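Local atomic coordinates of methylocystis parvus OBBP MbnE (Methylocystis parvus OBBP, PDB entry 5ICQ), a protein that probably binds the copper-chelating peptide methanobactin in the periplasm, as the solute-binding component of its transport machinery. Residues 66-71 / 263-268; 95-100 / 111-116; 340-345 / 464-469; 392-397 / 558-563. All blocks are in the same frame, centred on the assembly; numbering follows the deposited sequence.

Contact 1: residues 66-71 / 263-268; sequences LRVGLP and IDLQYF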
loop_
_atom_site.group_PDB
_atom_site.type_symbol
_atom_site.label_atom_id
_atom_site.label_comp_id
_atom_site.label_asym_id
_atom_site.label_seq_id
_atom_site.Cartn_x
_atom_site.Cartn_y
_atom_site.Cartn_z
ATOM N N LEU A 66 14.474 -20.684 7.924
ATOM C CA LEU A 66 14.235 -19.943 6.687
ATOM C C LEU A 66 15.290 -18.856 6.546
ATOM O O LEU A 66 15.522 -18.092 7.485
ATOM C CB LEU A 66 12.844 -19.309 6.677
ATOM C CG LEU A 66 12.493 -18.378 5.505
ATOM C CD1 LEU A 66 12.391 -19.161 4.180
ATOM C CD2 LEU A 66 11.192 -17.630 5.801
ATOM N N ARG A 67 15.925 -18.781 5.376
ATOM C CA ARG A 67 16.890 -17.729 5.092
ATOM C C ARG A 67 16.226 -16.722 4.166
ATOM O O ARG A 67 15.924 -17.036 3.005
ATOM C CB ARG A 67 18.174 -18.280 4.475
ATOM C CG ARG A 67 19.053 -19.074 5.445
ATOM C CD ARG A 67 18.677 -20.543 5.435
ATOM N NE ARG A 67 18.546 -21.031 4.068
ATOM C CZ ARG A 67 19.564 -21.396 3.297
ATOM N NH1 ARG A 67 20.807 -21.351 3.762
ATOM N NH2 ARG A 67 19.331 -21.813 2.057
ATOM N N VAL A 68 16.015 -15.518 4.696
ATOM C CA VAL A 68 15.362 -14.401 4.025
ATOM C C VAL A 68 16.421 -13.363 3.683
ATOM O O VAL A 68 17.324 -13.098 4.487
ATOM C CB VAL A 68 14.278 -13.797 4.945
ATOM C CG1 VAL A 68 13.819 -12.445 4.443
ATOM C CG2 VAL A 68 13.105 -14.755 5.076
ATOM N N GLY A 69 16.325 -12.792 2.487
ATOM C CA GLY A 69 17.256 -11.759 2.068
ATOM C C GLY A 69 16.554 -10.467 1.699
ATOM O O GLY A 69 15.559 -10.470 0.964
ATOM N N LEU A 70 17.073 -9.352 2.191
ATOM C CA LEU A 70 16.467 -8.048 1.997
ATOM C C LEU A 70 17.512 -7.060 1.505
ATOM O O LEU A 70 18.684 -7.149 1.887
ATOM C CB LEU A 70 15.857 -7.527 3.309
ATOM C CG LEU A 70 14.642 -8.294 3.821
ATOM C CD1 LEU A 70 14.286 -7.868 5.244
ATOM C CD2 LEU A 70 13.461 -8.086 2.867
ATOM N N PRO A 71 17.122 -6.109 0.663
ATOM C CA PRO A 71 18.072 -5.087 0.221
ATOM C C PRO A 71 18.203 -3.984 1.259
ATOM O O PRO A 71 17.292 -3.726 2.050
ATOM C CB PRO A 71 17.435 -4.561 -1.070
ATOM C CG PRO A 71 15.969 -4.663 -0.797
ATOM C CD PRO A 71 15.778 -5.881 0.106
ATOM N N ILE A 263 14.142 -17.961 11.730
ATOM C CA ILE A 263 14.102 -17.111 10.547
ATOM C C ILE A 263 15.328 -16.212 10.592
ATOM O O ILE A 263 15.483 -15.427 11.534
ATOM C CB ILE A 263 12.833 -16.252 10.483
ATOM C CG1 ILE A 263 11.587 -17.145 10.529
ATOM C CG2 ILE A 263 12.875 -15.382 9.209
ATOM C CD1 ILE A 263 10.323 -16.386 10.846
ATOM N N ASP A 264 16.181 -16.309 9.575
ATOM C CA ASP A 264 17.400 -15.505 9.497
ATOM C C ASP A 264 17.217 -14.460 8.406
ATOM O O ASP A 264 17.184 -14.796 7.214
ATOM C CB ASP A 264 18.616 -16.386 9.224
ATOM C CG ASP A 264 19.928 -15.602 9.259
ATOM O OD1 ASP A 264 19.970 -14.523 9.893
ATOM O OD2 ASP A 264 20.916 -16.067 8.655
ATOM N N LEU A 265 17.076 -13.200 8.813
ATOM C CA LEU A 265 16.876 -12.090 7.885
ATOM C C LEU A 265 18.232 -11.449 7.616
ATOM O O LEU A 265 18.797 -10.797 8.498
ATOM C CB LEU A 265 15.897 -11.059 8.447
ATOM C CG LEU A 265 14.463 -11.559 8.681
ATOM C CD1 LEU A 265 14.274 -12.016 10.122
ATOM C CD2 LEU A 265 13.434 -10.500 8.318
ATOM N N GLN A 266 18.742 -11.621 6.401
ATOM C CA GLN A 266 20.051 -11.100 6.017
ATOM C C GLN A 266 19.887 -9.917 5.075
ATOM O O GLN A 266 19.068 -9.960 4.151
ATOM C CB GLN A 266 20.898 -12.167 5.328
ATOM C CG GLN A 266 21.065 -13.458 6.093
ATOM C CD GLN A 266 21.842 -14.478 5.283
ATOM O OE1 GLN A 266 22.566 -14.116 4.359
ATOM N NE2 GLN A 266 21.698 -15.752 5.624
ATOM N N TYR A 267 20.687 -8.876 5.297
ATOM C CA TYR A 267 20.609 -7.646 4.527
ATOM C C TYR A 267 21.780 -7.558 3.555
ATOM O O TYR A 267 22.907 -7.936 3.889
ATOM C CB TYR A 267 20.574 -6.423 5.455
ATOM C CG TYR A 267 19.190 -6.195 6.029
ATOM C CD1 TYR A 267 18.699 -6.996 7.057
ATOM C CD2 TYR A 267 18.366 -5.203 5.522
ATOM C CE1 TYR A 267 17.432 -6.803 7.568
ATOM C CE2 TYR A 267 17.090 -5.002 6.030
ATOM C CZ TYR A 267 16.636 -5.806 7.060
ATOM O OH TYR A 267 15.375 -5.609 7.566
ATOM N N PHE A 268 21.496 -7.061 2.350
ATOM C CA PHE A 268 22.450 -7.063 1.251
ATOM C C PHE A 268 22.562 -5.669 0.649
ATOM O O PHE A 268 21.554 -4.980 0.466
ATOM C CB PHE A 268 22.046 -8.072 0.151
ATOM C CG PHE A 268 22.228 -9.515 0.551
ATOM C CD1 PHE A 268 21.247 -10.179 1.269
ATOM C CD2 PHE A 268 23.389 -10.203 0.214
ATOM C CE1 PHE A 268 21.421 -11.507 1.642
ATOM C CE2 PHE A 268 23.569 -11.529 0.585
ATOM C CZ PHE A 268 22.584 -12.181 1.305
#

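Contact 2: residues 95-100 / 111-116; sequences VFQGLM and YPLIAQ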
loop_
_atom_site.group_PDB
_atom_site.type_symbol
_atom_site.label_atom_id
_atom_site.label_comp_id
_atom_site.label_asym_id
_atom_site.label_seq_id
_atom_site.Cartn_x
_atom_site.Cartn_y
_atom_site.Cartn_z
ATOM N N VAL A 95 7.003 -10.835 16.409
ATOM C CA VAL A 95 7.365 -10.433 17.768
ATOM C C VAL A 95 6.279 -9.571 18.398
ATOM O O VAL A 95 5.763 -9.891 19.471
ATOM C CB VAL A 95 8.729 -9.704 17.790
ATOM C CG1 VAL A 95 9.065 -9.273 19.203
ATOM C CG2 VAL A 95 9.823 -10.611 17.252
ATOM N N PHE A 96 5.899 -8.483 17.730
ATOM C CA PHE A 96 4.907 -7.547 18.252
ATOM C C PHE A 96 3.524 -7.869 17.705
ATOM O O PHE A 96 3.345 -7.973 16.487
ATOM C CB PHE A 96 5.276 -6.112 17.873
ATOM C CG PHE A 96 6.630 -5.687 18.361
ATOM C CD1 PHE A 96 6.873 -5.529 19.717
ATOM C CD2 PHE A 96 7.645 -5.423 17.461
ATOM C CE1 PHE A 96 8.115 -5.119 20.170
ATOM C CE2 PHE A 96 8.894 -5.005 17.901
ATOM C CZ PHE A 96 9.132 -4.861 19.255
ATOM N N GLN A 97 2.541 -7.975 18.596
ATOM C CA GLN A 97 1.202 -8.406 18.221
ATOM C C GLN A 97 0.178 -7.322 18.515
ATOM O O GLN A 97 0.298 -6.584 19.494
ATOM C CB GLN A 97 0.778 -9.657 18.993
ATOM C CG GLN A 97 1.656 -10.844 18.791
ATOM C CD GLN A 97 1.053 -12.045 19.467
ATOM O OE1 GLN A 97 0.814 -12.033 20.678
ATOM N NE2 GLN A 97 0.758 -13.073 18.686
ATOM N N GLY A 98 -0.869 -7.270 17.692
ATOM C CA GLY A 98 -2.000 -6.412 17.977
ATOM C C GLY A 98 -3.083 -7.108 18.780
ATOM O O GLY A 98 -3.023 -8.300 19.088
ATOM N N LEU A 99 -4.112 -6.330 19.120
ATOM C CA LEU A 99 -5.273 -6.898 19.794
ATOM C C LEU A 99 -6.007 -7.899 18.908
ATOM O O LEU A 99 -6.562 -8.889 19.404
ATOM C CB LEU A 99 -6.214 -5.778 20.217
ATOM C CG LEU A 99 -5.735 -4.948 21.399
ATOM C CD1 LEU A 99 -6.603 -3.679 21.523
ATOM C CD2 LEU A 99 -5.780 -5.781 22.669
ATOM N N MET A 100 -6.047 -7.651 17.600
ATOM C CA MET A 100 -6.739 -8.529 16.671
ATOM C C MET A 100 -5.839 -8.782 15.471
ATOM O O MET A 100 -4.932 -8.000 15.174
ATOM C CB MET A 100 -8.091 -7.941 16.238
ATOM C CG MET A 100 -9.070 -7.746 17.417
ATOM S SD MET A 100 -10.697 -7.120 16.898
ATOM C CE MET A 100 -11.418 -8.638 16.261
ATOM N N TYR A 111 -9.775 -10.522 13.328
ATOM C CA TYR A 111 -10.222 -11.659 14.117
ATOM C C TYR A 111 -9.436 -11.718 15.420
ATOM O O TYR A 111 -8.410 -11.049 15.554
ATOM C CB TYR A 111 -10.062 -12.957 13.311
ATOM C CG TYR A 111 -11.042 -12.992 12.148
ATOM C CD1 TYR A 111 -12.375 -13.343 12.350
ATOM C CD2 TYR A 111 -10.638 -12.644 10.855
ATOM C CE1 TYR A 111 -13.290 -13.361 11.283
ATOM C CE2 TYR A 111 -11.538 -12.668 9.779
ATOM C CZ TYR A 111 -12.867 -13.017 10.010
ATOM O OH TYR A 111 -13.785 -13.027 8.959
ATOM N N PRO A 112 -9.935 -12.445 16.430
ATOM C CA PRO A 112 -9.322 -12.354 17.767
ATOM C C PRO A 112 -7.847 -12.737 17.784
ATOM O O PRO A 112 -7.402 -13.668 17.102
ATOM C CB PRO A 112 -10.156 -13.326 18.614
ATOM C CG PRO A 112 -11.545 -13.288 17.943
ATOM C CD PRO A 112 -11.212 -13.184 16.460
ATOM N N LEU A 113 -7.090 -11.996 18.594
ATOM C CA LEU A 113 -5.709 -12.335 18.909
ATOM C C LEU A 113 -5.539 -12.090 20.407
ATOM O O LEU A 113 -6.119 -12.826 21.212
ATOM C CB LEU A 113 -4.723 -11.525 18.055
ATOM C CG LEU A 113 -3.248 -11.989 18.082
ATOM C CD1 LEU A 113 -3.108 -13.529 17.994
ATOM C CD2 LEU A 113 -2.433 -11.319 16.979
ATOM N N ILE A 114 -4.799 -11.051 20.804
ATOM C CA ILE A 114 -4.688 -10.756 22.234
ATOM C C ILE A 114 -6.062 -10.441 22.826
ATOM O O ILE A 114 -6.370 -10.831 23.961
ATOM C CB ILE A 114 -3.682 -9.616 22.476
ATOM C CG1 ILE A 114 -2.258 -10.112 22.233
ATOM C CG2 ILE A 114 -3.805 -9.074 23.908
ATOM C CD1 ILE A 114 -1.220 -8.993 22.167
ATOM N N ALA A 115 -6.918 -9.752 22.071
ATOM C CA ALA A 115 -8.316 -9.609 22.469
ATOM C C ALA A 115 -9.094 -10.829 21.994
ATOM O O ALA A 115 -9.120 -11.123 20.792
ATOM C CB ALA A 115 -8.932 -8.334 21.886
ATOM N N GLN A 116 -9.742 -11.534 22.928
ATOM C CA GLN A 116 -10.524 -12.701 22.539
ATOM C C GLN A 116 -11.899 -12.330 21.998
ATOM O O GLN A 116 -12.500 -13.137 21.282
ATOM C CB GLN A 116 -10.659 -13.682 23.714
ATOM C CG GLN A 116 -11.626 -13.287 24.798
ATOM C CD GLN A 116 -11.741 -14.365 25.874
ATOM O OE1 GLN A 116 -10.814 -15.154 26.078
ATOM N NE2 GLN A 116 -12.882 -14.412 26.550
#

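Contact 3: residues 340-345 / 464-469; sequences EAFGMM and SSLARI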
loop_
_atom_site.group_PDB
_atom_site.type_symbol
_atom_site.label_atom_id
_atom_site.label_comp_id
_atom_site.label_asym_id
_atom_site.label_seq_id
_atom_site.Cartn_x
_atom_site.Cartn_y
_atom_site.Cartn_z
ATOM N N GLU A 340 -6.082 16.352 -20.272
ATOM C CA GLU A 340 -6.511 15.164 -21.012
ATOM C C GLU A 340 -5.777 15.051 -22.343
ATOM O O GLU A 340 -5.303 13.968 -22.718
ATOM C CB GLU A 340 -8.026 15.177 -21.244
ATOM C CG GLU A 340 -8.466 14.007 -22.142
ATOM C CD GLU A 340 -9.973 13.809 -22.230
ATOM O OE1 GLU A 340 -10.739 14.690 -21.795
ATOM O OE2 GLU A 340 -10.392 12.744 -22.736
ATOM N N ALA A 341 -5.677 16.165 -23.079
ATOM C CA ALA A 341 -4.996 16.140 -24.372
ATOM C C ALA A 341 -3.528 15.744 -24.235
ATOM O O ALA A 341 -3.014 14.949 -25.034
ATOM C CB ALA A 341 -5.103 17.512 -25.044
ATOM N N PHE A 342 -2.825 16.305 -23.246
ATOM C CA PHE A 342 -1.426 15.937 -23.066
ATOM C C PHE A 342 -1.298 14.459 -22.730
ATOM O O PHE A 342 -0.357 13.789 -23.177
ATOM C CB PHE A 342 -0.778 16.778 -21.965
ATOM C CG PHE A 342 -0.295 18.125 -22.418
ATOM C CD1 PHE A 342 -0.903 18.789 -23.475
ATOM C CD2 PHE A 342 0.786 18.731 -21.778
ATOM C CE1 PHE A 342 -0.449 20.045 -23.878
ATOM C CE2 PHE A 342 1.242 19.981 -22.173
ATOM C CZ PHE A 342 0.622 20.642 -23.225
ATOM N N GLY A 343 -2.248 13.933 -21.959
ATOM C CA GLY A 343 -2.218 12.525 -21.608
ATOM C C GLY A 343 -2.325 11.614 -22.811
ATOM O O GLY A 343 -1.775 10.513 -22.807
ATOM N N MET A 344 -3.025 12.060 -23.856
ATOM C CA MET A 344 -3.166 11.267 -25.074
ATOM C C MET A 344 -1.840 11.007 -25.757
ATOM O O MET A 344 -1.741 10.085 -26.574
ATOM C CB MET A 344 -4.070 11.982 -26.074
ATOM C CG MET A 344 -5.509 12.061 -25.669
ATOM S SD MET A 344 -6.410 13.005 -26.915
ATOM C CE MET A 344 -8.047 12.927 -26.185
ATOM N N MET A 345 -0.833 11.822 -25.483
ATOM C CA MET A 345 0.406 11.718 -26.230
ATOM C C MET A 345 1.401 10.749 -25.613
ATOM O O MET A 345 2.420 10.457 -26.241
ATOM C CB MET A 345 1.040 13.096 -26.369
ATOM C CG MET A 345 0.150 14.105 -27.097
ATOM S SD MET A 345 -0.337 13.582 -28.764
ATOM C CE MET A 345 1.263 13.457 -29.568
ATOM N N SER A 464 9.561 13.569 -26.164
ATOM C CA SER A 464 9.671 13.375 -27.604
ATOM C C SER A 464 8.297 13.295 -28.258
ATOM O O SER A 464 8.093 13.815 -29.360
ATOM C CB SER A 464 10.486 12.108 -27.879
ATOM O OG SER A 464 10.674 11.921 -29.266
ATOM N N SER A 465 7.338 12.647 -27.595
ATOM C CA SER A 465 5.975 12.585 -28.125
ATOM C C SER A 465 5.295 13.948 -28.111
ATOM O O SER A 465 4.600 14.314 -29.068
ATOM C CB SER A 465 5.150 11.587 -27.312
ATOM O OG SER A 465 5.593 10.267 -27.568
ATOM N N LEU A 466 5.447 14.697 -27.018
ATOM C CA LEU A 466 4.802 16.002 -26.923
ATOM C C LEU A 466 5.379 16.988 -27.923
ATOM O O LEU A 466 4.669 17.893 -28.378
ATOM C CB LEU A 466 4.933 16.544 -25.496
ATOM C CG LEU A 466 3.972 15.823 -24.533
ATOM C CD1 LEU A 466 4.375 16.070 -23.095
ATOM C CD2 LEU A 466 2.510 16.269 -24.754
ATOM N N ALA A 467 6.658 16.839 -28.274
ATOM C CA ALA A 467 7.239 17.700 -29.299
ATOM C C ALA A 467 6.452 17.624 -30.601
ATOM O O ALA A 467 6.426 18.595 -31.369
ATOM C CB ALA A 467 8.700 17.320 -29.546
ATOM N N ARG A 468 5.806 16.486 -30.864
ATOM C CA ARG A 468 5.050 16.313 -32.102
ATOM C C ARG A 468 3.797 17.179 -32.162
ATOM O O ARG A 468 3.275 17.389 -33.260
ATOM C CB ARG A 468 4.685 14.840 -32.304
ATOM C CG ARG A 468 5.894 13.948 -32.628
ATOM C CD ARG A 468 5.553 12.462 -32.598
ATOM N NE ARG A 468 4.146 12.208 -32.906
ATOM C CZ ARG A 468 3.258 11.736 -32.037
ATOM N NH1 ARG A 468 3.628 11.458 -30.787
ATOM N NH2 ARG A 468 2.002 11.541 -32.415
ATOM N N ILE A 469 3.315 17.712 -31.034
ATOM C CA ILE A 469 2.207 18.669 -31.090
ATOM C C ILE A 469 2.701 20.049 -30.669
ATOM O O ILE A 469 1.923 20.879 -30.185
ATOM C CB ILE A 469 1.003 18.226 -30.232
ATOM C CG1 ILE A 469 1.416 17.957 -28.782
ATOM C CG2 ILE A 469 0.314 17.004 -30.849
ATOM C CD1 ILE A 469 0.231 17.845 -27.832
HETATM O O HOH W 1 2.684 9.670 -28.818
#

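Contact 4: residues 392-397 / 558-563; sequences DAVRAE and DRVLLS. With SO4 (sulfate ion), chain D.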
loop_
_atom_site.group_PDB
_atom_site.type_symbol
_atom_site.label_atom_id
_atom_site.label_comp_id
_atom_site.label_asym_id
_atom_site.label_seq_id
_atom_site.Cartn_x
_atom_site.Cartn_y
_atom_site.Cartn_z
ATOM N N ASP A 392 -21.051 18.178 -12.973
ATOM C CA ASP A 392 -19.892 18.451 -13.818
ATOM C C ASP A 392 -18.699 17.554 -13.514
ATOM O O ASP A 392 -17.656 17.690 -14.161
ATOM C CB ASP A 392 -19.465 19.915 -13.674
ATOM C CG ASP A 392 -20.611 20.881 -13.936
ATOM O OD1 ASP A 392 -21.273 20.734 -14.985
ATOM O OD2 ASP A 392 -20.866 21.762 -13.084
ATOM N N ALA A 393 -18.821 16.639 -12.557
ATOM C CA ALA A 393 -17.626 15.984 -12.038
ATOM C C ALA A 393 -17.102 14.863 -12.934
ATOM O O ALA A 393 -15.899 14.604 -12.925
ATOM C CB ALA A 393 -17.895 15.429 -10.638
ATOM N N VAL A 394 -17.951 14.163 -13.683
ATOM C CA VAL A 394 -17.519 12.962 -14.400
ATOM C C VAL A 394 -17.783 13.134 -15.892
ATOM O O VAL A 394 -18.896 13.484 -16.289
ATOM C CB VAL A 394 -18.228 11.702 -13.867
ATOM C CG1 VAL A 394 -17.773 10.459 -14.657
ATOM C CG2 VAL A 394 -17.935 11.523 -12.373
ATOM N N ARG A 395 -16.766 12.870 -16.712
ATOM C CA ARG A 395 -16.942 12.913 -18.160
ATOM C C ARG A 395 -17.785 11.728 -18.636
ATOM O O ARG A 395 -17.683 10.617 -18.101
ATOM C CB ARG A 395 -15.578 12.909 -18.859
ATOM C CG ARG A 395 -14.747 14.190 -18.636
ATOM C CD ARG A 395 -14.028 14.607 -19.924
ATOM N NE ARG A 395 -14.963 15.068 -20.949
ATOM C CZ ARG A 395 -14.655 15.223 -22.234
ATOM N NH1 ARG A 395 -13.428 14.945 -22.661
ATOM N NH2 ARG A 395 -15.574 15.651 -23.095
ATOM N N ALA A 396 -18.606 11.960 -19.673
ATOM C CA ALA A 396 -19.503 10.909 -20.160
ATOM C C ALA A 396 -18.739 9.643 -20.531
ATOM O O ALA A 396 -19.213 8.530 -20.272
ATOM C CB ALA A 396 -20.310 11.410 -21.362
ATOM N N GLU A 397 -17.554 9.795 -21.139
ATOM C CA GLU A 397 -16.766 8.634 -21.556
ATOM C C GLU A 397 -16.393 7.772 -20.355
ATOM O O GLU A 397 -16.352 6.537 -20.439
ATOM C CB GLU A 397 -15.506 9.103 -22.302
ATOM C CG GLU A 397 -14.593 10.038 -21.466
ATOM C CD GLU A 397 -13.419 10.642 -22.237
ATOM O OE1 GLU A 397 -13.170 10.255 -23.400
ATOM O OE2 GLU A 397 -12.730 11.510 -21.658
ATOM N N ASP A 558 -13.475 6.735 -8.124
ATOM C CA ASP A 558 -12.538 6.482 -9.219
ATOM C C ASP A 558 -12.899 7.317 -10.445
ATOM O O ASP A 558 -12.033 7.965 -11.045
ATOM C CB ASP A 558 -12.547 4.981 -9.556
ATOM C CG ASP A 558 -11.361 4.538 -10.431
ATOM O OD1 ASP A 558 -10.254 5.092 -10.280
ATOM O OD2 ASP A 558 -11.538 3.607 -11.265
ATOM N N ARG A 559 -14.186 7.326 -10.816
ATOM C CA ARG A 559 -14.622 8.107 -11.976
ATOM C C ARG A 559 -14.321 9.589 -11.810
ATOM O O ARG A 559 -13.932 10.255 -12.775
ATOM C CB ARG A 559 -16.122 7.914 -12.229
ATOM C CG ARG A 559 -16.515 6.442 -12.330
ATOM C CD ARG A 559 -17.930 6.225 -12.860
ATOM N NE ARG A 559 -18.335 4.859 -12.535
ATOM C CZ ARG A 559 -18.263 3.840 -13.380
ATOM N NH1 ARG A 559 -17.778 4.052 -14.601
ATOM N NH2 ARG A 559 -18.626 2.623 -12.991
ATOM N N VAL A 560 -14.535 10.132 -10.609
ATOM C CA VAL A 560 -14.275 11.558 -10.394
ATOM C C VAL A 560 -12.784 11.855 -10.491
ATOM O O VAL A 560 -12.372 12.832 -11.127
ATOM C CB VAL A 560 -14.859 12.009 -9.043
ATOM C CG1 VAL A 560 -14.439 13.443 -8.727
ATOM C CG2 VAL A 560 -16.400 11.898 -9.049
ATOM N N LEU A 561 -11.947 11.024 -9.868
ATOM C CA LEU A 561 -10.501 11.228 -9.970
ATOM C C LEU A 561 -10.038 11.153 -11.416
ATOM O O LEU A 561 -9.272 12.007 -11.879
ATOM C CB LEU A 561 -9.761 10.184 -9.138
ATOM C CG LEU A 561 -9.849 10.293 -7.617
ATOM C CD1 LEU A 561 -8.995 9.181 -6.987
ATOM C CD2 LEU A 561 -9.368 11.676 -7.158
ATOM N N LEU A 562 -10.456 10.111 -12.135
ATOM C CA LEU A 562 -10.006 9.955 -13.517
ATOM C C LEU A 562 -10.475 11.116 -14.382
ATOM O O LEU A 562 -9.750 11.551 -15.285
ATOM C CB LEU A 562 -10.505 8.626 -14.093
ATOM C CG LEU A 562 -9.880 7.380 -13.464
ATOM C CD1 LEU A 562 -10.657 6.098 -13.871
ATOM C CD2 LEU A 562 -8.424 7.266 -13.903
ATOM N N SER A 563 -11.698 11.611 -14.138
ATOM C CA SER A 563 -12.271 12.673 -14.959
ATOM C C SER A 563 -11.571 14.005 -14.773
ATOM O O SER A 563 -11.789 14.911 -15.582
ATOM C CB SER A 563 -13.761 12.849 -14.654
ATOM O OG SER A 563 -14.480 11.730 -15.126
HETATM S S SO4 D . -18.612 15.460 -21.326
HETATM O O1 SO4 D . -19.681 16.320 -21.827
HETATM O O2 SO4 D . -17.498 16.284 -20.866
HETATM O O3 SO4 D . -18.168 14.574 -22.399
HETATM O O4 SO4 D . -19.142 14.674 -20.219
#

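Contact 1: residues 66-71 / 263-268
Leu70 sets its CB over one face of the Tyr267 ring, 4.1 Å from CB to the ring centroid and 19° off the ring normal, a CH-pi contact displaced toward the rim. Because Leu70 CG is anti to its carbonyl carbon (chi1 -68°), the branch runs alongside the ring, and CD1 comes within 3.4 Å of Tyr267 OH. The same CD1 meets Leu265 CD2 at 4.1 Å, so the leucine fills the hollow between Leu265 and Tyr267, two residues apart on one strand. Val68 makes a similar fit earlier in the strands: its CG2 lies 4.2 Å from Ile263 CG2, its CG1 4.4 Å from Leu265 CD2. The other face works by absence, for Gly69 has no side chain and Phe268 CE1 closes to 4.2 Å from Gly69 CA. Five backbone hydrogen bonds, from Asp264 N to Leu66 O through Phe268 N to Leu70 O, fix this parallel register, while the two segment axes cross at -31°, paired CA atoms staying about 5 Å apart. Were Tyr267 an alanine, Leu70 would probably lose the surface it lies on and Gln89 N its hydroxyl acceptor. In the mixed four-stranded sheet, 66-71 is an outermost strand; 263-268 lies between it and antiparallel strand 237-242, to which Asp264 adds a salt bridge with Arg237. Phe268 and Pro71 rest on Leu274 of helix 271-279.

Contact 2: residues 95-100 / 111-116
Leu113 reaches across to the carbonyls of Gly98 and Leu99 and the side-chain amide of Gln97. CB lies 3.5 Å from Leu99 O; CG, anti to the Leu113 N (chi1 -168°), passes 3.8 Å from Gly98 O. Both methyls lie 4.0 Å from Gln97 NE2, and CD2 is also 3.7 Å from Gly98 O, the leucine and glutamine side chains crossing at about a right angle. The Gln97 amide has polar partners of its own, Ser224 and Trp247 at OE1 and Tyr246 at NE2. With an alanine at Leu113, NE2 of Gln97 would probably lose the two methyls packed on it and a gap would open beside Gly98 O. The place is the open end of a beta hairpin, strands 100-103 and 109-120, in an antiparallel sheet; Met100 and Pro112 form a non-hydrogen-bonded pair. Just beyond that pair the strand 109-120 is interrupted, and Leu99 O takes Ala115 N at 2.8 Å, in the carbonyl plane on a lone pair, with a weaker bond from Leu113 N. Ile114 brings CD1 to 3.6 Å from Gly98 O, while its CG2 meets Leu99 CD2, whose leucine also packs on Phe129 and Leu131 of strand 126-131.

Contact 3: residues 340-345 / 464-469
Met345 coils against the 464-469 segment, and three side chains there receive different parts of it. All three of its torsions lie near -60° (chi1 -60°, chi2 -58°), so the chain curls instead of extending: CB faces Leu466, CG faces Ile469, and the terminal methyl turns to Arg468. Met345 CB is 3.9 Å from Leu466 CD2. Its CG sits 3.8 Å from Ile469 CD1, the two side chains lying at a slant to one another; Ile469 CG2 lies near both SD and CE. CE approaches the Arg468 guanidinium obliquely, 3.3 Å from NH1, and also comes within 3.5 Å of Ser465 O.

Leu466 CD2 has a second neighbour. It stands 4.1 Å from Phe342 CG, above one face of the ring but offset toward the rim, with the two side chains at about a right angle. One methyl thus touches both the aromatic face and the methionine's CB and CG. The backbone also comes close, Met345 O to Ser465 CB being 3.1 Å. A water ties this carbonyl to the arginine: it donates to Met345 O at 2.7 Å and accepts from Arg468 NH1 at 2.8 Å, a polar fringe beside the apolar fit.

The Phe342 ring also makes an edge-to-face contact with Phe444 of strand 442-450, and Tyr462 OH hydrogen-bonds to Phe342 O. Helices 336-343 and 453-467 are therefore joined near their C-terminal ends beside a mixed sheet, helix-on-sheet layering characteristic of the alpha/beta lobes of periplasmic binding proteins.

Contact 4: residues 392-397 / 558-563
Ser563 OG is gripped from both segments: it accepts Arg395 N at 3.0 Å (N-H...O 159°) and donates to Arg559 O at 2.8 Å. That carbonyl also takes Ser563 N, and the two donors reach it from opposite faces of its plane. With OG anti to the serine's carbonyl carbon (chi1 -69°), the hydroxyl folds back on its own helix while meeting the incoming chain. Beside it, Val394 straddles Arg559 and Val560: its CG1 is 3.9 Å from Arg559 CB, and its CG2 is 3.7 Å from Val560 CG2, the two valines crossing at about a right angle. Arg395 occupies the N-cap position of helix 396-399, and the bound sulfate sits at this helix start, a usual place for an anion. Ala396 N donates to sulfate O4 at 2.8 Å. The Arg395 guanidinium presents its edge, NE reaching O2 at 2.8 Å while NH2 serves both O2 and O3. The sulfate probably comes from the crystallisation liquor. Arg559, whose CB alone faces Val394, carries its guanidinium away to Glu383. Leu387 of helix 381-387 touches both Val394 and Val560.

Overall arrangement
Contacts 1 and 2 belong to different sheets, with contact 2 nested in the chain loop that contact 1 closes. Contact 4 lies across the chain's centre from both, on the same side as contact 3. The segments of contacts 3 and 4 alternate along the sequence, and these two touch directly through a salt bridge, Glu340 OE1 to Arg395 NH1 at 2.8 Å. Contact 1 depends on regular backbone bonding at a partly buried sheet edge; buried contact 2 gathers its hydrogen bonds on one carbonyl amid apolar side chains. Contact 3 is also largely buried but chiefly apolar, with a bridging water beside it, whereas partly buried contact 4 centres on a serine hydroxyl beside a bound sulfate.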